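Side-chain contact in ABC-type transport auxiliary lipoprotein component domain-containing protein (Xanthomonas campestris pv. campestris, PDB 2IQI), which is of uncharacterised function but probably serves as an auxiliary lipoprotein component of an ABC-type transport system: residues D71-E74 and D75-R79. Sequence-based numbering, arbitrary orientation.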
ATOM      1  N   ASP A  71       1.324   3.351  -8.077  1.00 41.10           N
ATOM      2  CA  ASP A  71       2.669   3.928  -7.970  1.00 41.60           C
ATOM      3  C   ASP A  71       2.924   4.601  -6.610  1.00 41.68           C
ATOM      4  O   ASP A  71       4.090   4.625  -6.163  1.00 41.44           O
ATOM      5  CB  ASP A  71       2.977   4.926  -9.106  1.00 42.10           C
ATOM      6  CG  ASP A  71       2.950   4.285 -10.521  1.00 45.07           C
ATOM      7  OD1 ASP A  71       2.996   3.031 -10.676  1.00 47.89           O
ATOM      8  OD2 ASP A  71       2.880   5.063 -11.501  1.00 47.64           O
ATOM      9  N   MET A  72       1.874   5.198  -5.994  1.00 41.18           N
ATOM     10  CA  MET A  72       2.008   5.821  -4.651  1.00 40.49           C
ATOM     11  C   MET A  72       2.351   4.665  -3.706  1.00 40.24           C
ATOM     12  O   MET A  72       3.193   4.801  -2.803  1.00 39.48           O
ATOM     13  CB  MET A  72       0.715   6.508  -4.129  1.00 40.50           C
ATOM     14  CG  MET A  72       0.037   7.592  -4.985  1.00 40.51           C
ATOM     15  SD  MET A  72      -1.503   8.270  -4.230  1.00 39.66           S
ATOM     16  CE  MET A  72      -0.733   9.001  -2.823  1.00 35.20           C
ATOM     17  N   LEU A  73       1.686   3.526  -3.952  1.00 39.44           N
ATOM     18  CA  LEU A  73       1.886   2.328  -3.181  1.00 39.52           C
ATOM     19  C   LEU A  73       3.263   1.674  -3.426  1.00 39.09           C
ATOM     20  O   LEU A  73       3.986   1.327  -2.493  1.00 38.40           O
ATOM     21  CB  LEU A  73       0.736   1.346  -3.360  1.00 39.69           C
ATOM     22  CG  LEU A  73       0.949   0.213  -2.350  1.00 41.32           C
ATOM     23  CD1 LEU A  73       0.240   0.503  -1.040  1.00 39.01           C
ATOM     24  CD2 LEU A  73       0.556  -1.143  -2.956  1.00 42.77           C
ATOM     25  N   GLU A  74       3.628   1.529  -4.684  1.00 39.45           N
ATOM     26  CA  GLU A  74       4.995   1.144  -5.018  1.00 39.93           C
ATOM     27  C   GLU A  74       6.081   2.086  -4.423  1.00 39.02           C
ATOM     28  O   GLU A  74       7.097   1.635  -3.926  1.00 39.34           O
ATOM     29  CB  GLU A  74       5.117   1.015  -6.519  1.00 39.96           C
ATOM     30  CG  GLU A  74       6.300   0.226  -6.980  1.00 43.77           C
ATOM     31  CD  GLU A  74       6.668   0.542  -8.424  1.00 50.36           C
ATOM     32  OE1 GLU A  74       5.741   0.880  -9.219  1.00 52.20           O
ATOM     33  OE2 GLU A  74       7.892   0.459  -8.757  1.00 52.85           O
ATOM     34  N   ASP A  75       5.878   3.384  -4.438  1.00 38.61           N
ATOM     35  CA  ASP A  75       6.883   4.241  -3.824  1.00 39.19           C
ATOM     36  C   ASP A  75       6.871   4.201  -2.296  1.00 38.68           C
ATOM     37  O   ASP A  75       7.915   4.388  -1.690  1.00 38.88           O
ATOM     38  CB  ASP A  75       6.796   5.711  -4.312  1.00 40.01           C
ATOM     39  CG  ASP A  75       7.140   5.870  -5.784  1.00 42.62           C
ATOM     40  OD1 ASP A  75       7.358   4.825  -6.456  1.00 46.84           O
ATOM     41  OD2 ASP A  75       7.190   7.034  -6.274  1.00 43.92           O
ATOM     42  N   SER A  76       5.721   3.989  -1.664  1.00 37.51           N
ATOM     43  CA  SER A  76       5.702   4.025  -0.212  1.00 37.29           C
ATOM     44  C   SER A  76       6.446   2.862   0.321  1.00 36.55           C
ATOM     45  O   SER A  76       7.205   2.988   1.294  1.00 36.85           O
ATOM     46  CB  SER A  76       4.280   3.948   0.324  1.00 37.42           C
ATOM     47  OG  SER A  76       3.647   5.156   0.005  1.00 40.13           O
ATOM     48  N   VAL A  77       6.188   1.725  -0.323  1.00 35.58           N
ATOM     49  CA  VAL A  77       6.670   0.440   0.124  1.00 35.39           C
ATOM     50  C   VAL A  77       8.199   0.409   0.047  1.00 36.68           C
ATOM     51  O   VAL A  77       8.878   0.130   1.057  1.00 37.01           O
ATOM     52  CB  VAL A  77       6.004  -0.722  -0.650  1.00 34.60           C
ATOM     53  CG1 VAL A  77       6.779  -1.999  -0.457  1.00 33.55           C
ATOM     54  CG2 VAL A  77       4.590  -0.916  -0.157  1.00 32.29           C
ATOM     55  N   VAL A  78       8.721   0.739  -1.139  1.00 36.86           N
ATOM     56  CA  VAL A  78      10.147   0.759  -1.398  1.00 36.59           C
ATOM     57  C   VAL A  78      10.836   1.821  -0.548  1.00 36.84           C
ATOM     58  O   VAL A  78      11.854   1.546   0.068  1.00 36.85           O
ATOM     59  CB  VAL A  78      10.425   1.030  -2.867  1.00 36.60           C
ATOM     60  CG1 VAL A  78      11.861   1.460  -3.042  1.00 37.49           C
ATOM     61  CG2 VAL A  78      10.148  -0.189  -3.677  1.00 35.50           C
ATOM     62  N   ARG A  79      10.282   3.026  -0.490  1.00 36.75           N
ATOM     63  CA  ARG A  79      10.855   4.022   0.401  1.00 36.70           C
ATOM     64  C   ARG A  79      10.841   3.572   1.833  1.00 36.53           C
ATOM     65  O   ARG A  79      11.826   3.782   2.519  1.00 36.45           O
ATOM     66  CB  ARG A  79      10.204   5.384   0.241  1.00 37.23           C
ATOM     67  CG  ARG A  79      10.382   5.830  -1.190  1.00 39.42           C
ATOM     68  CD  ARG A  79      10.023   7.240  -1.534  1.00 41.84           C
ATOM     69  NE  ARG A  79      10.248   7.315  -2.975  1.00 47.02           N
ATOM     70  CZ  ARG A  79       9.570   8.083  -3.820  1.00 45.87           C
ATOM     71  NH1 ARG A  79       8.613   8.871  -3.354  1.00 45.69           N
ATOM     72  NH2 ARG A  79       9.852   8.039  -5.122  1.00 41.34           N
TER
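The carbonyl oxygen of M72 is gripped twice by S76, through the amide one turn on and through the side-chain hydroxyl. S76 N approaches M72 O at 2.9 Å, and S76 OG donates to M72 O over the same 2.9 Å. The two donors come from opposite faces of the carbonyl plane, the hydroxyl tilted 32° from it. What brings the hydroxyl back over the preceding turn is its placement beside the backbone N (chi1 -70°), and a buried polar group is thereby satisfied within its own helix.

Ordinary i to i+4 bonds flank this doubly accepting carbonyl: D75 N to D71 O at 2.8 Å, V77 N to L73 O at 3.1 Å, and a weak, long one from V78 N to E74 O. The carboxylate of D75 leans back along the helix, with CG beside the backbone N (chi1 -66°); the side chain of R79, one turn later, folds back alongside it, bringing R79 NH2 to 3.1 Å from D75 OD2. That salt bridge is one of charges alone, because the oxygen stands well out of the guanidinium plane; D75 CB lies over the centre of one guanidinium face. R92 pairs with OD1 and Q67 hydrogen-bonds to OD2, ties that probably steady the carboxylate and offset its charge near E74.

On the apolar side, L73 and V77 follow each other one turn apart, L73 CG lying 4.4 Å from V77 CG2. Both rest on strand 101-110, L73 against I105 and V107, V77 against L103 and I105. M72 and S76 meet L166 of the long helix 155-185, where V77 also touches L173. Helix 69-82 is thus amphipathic and packs against both the beta-sheet and that long helix with adjoining sides, its serine hydroxyl bonded to the i-4 carbonyl in the manner common for serines within alpha-helices.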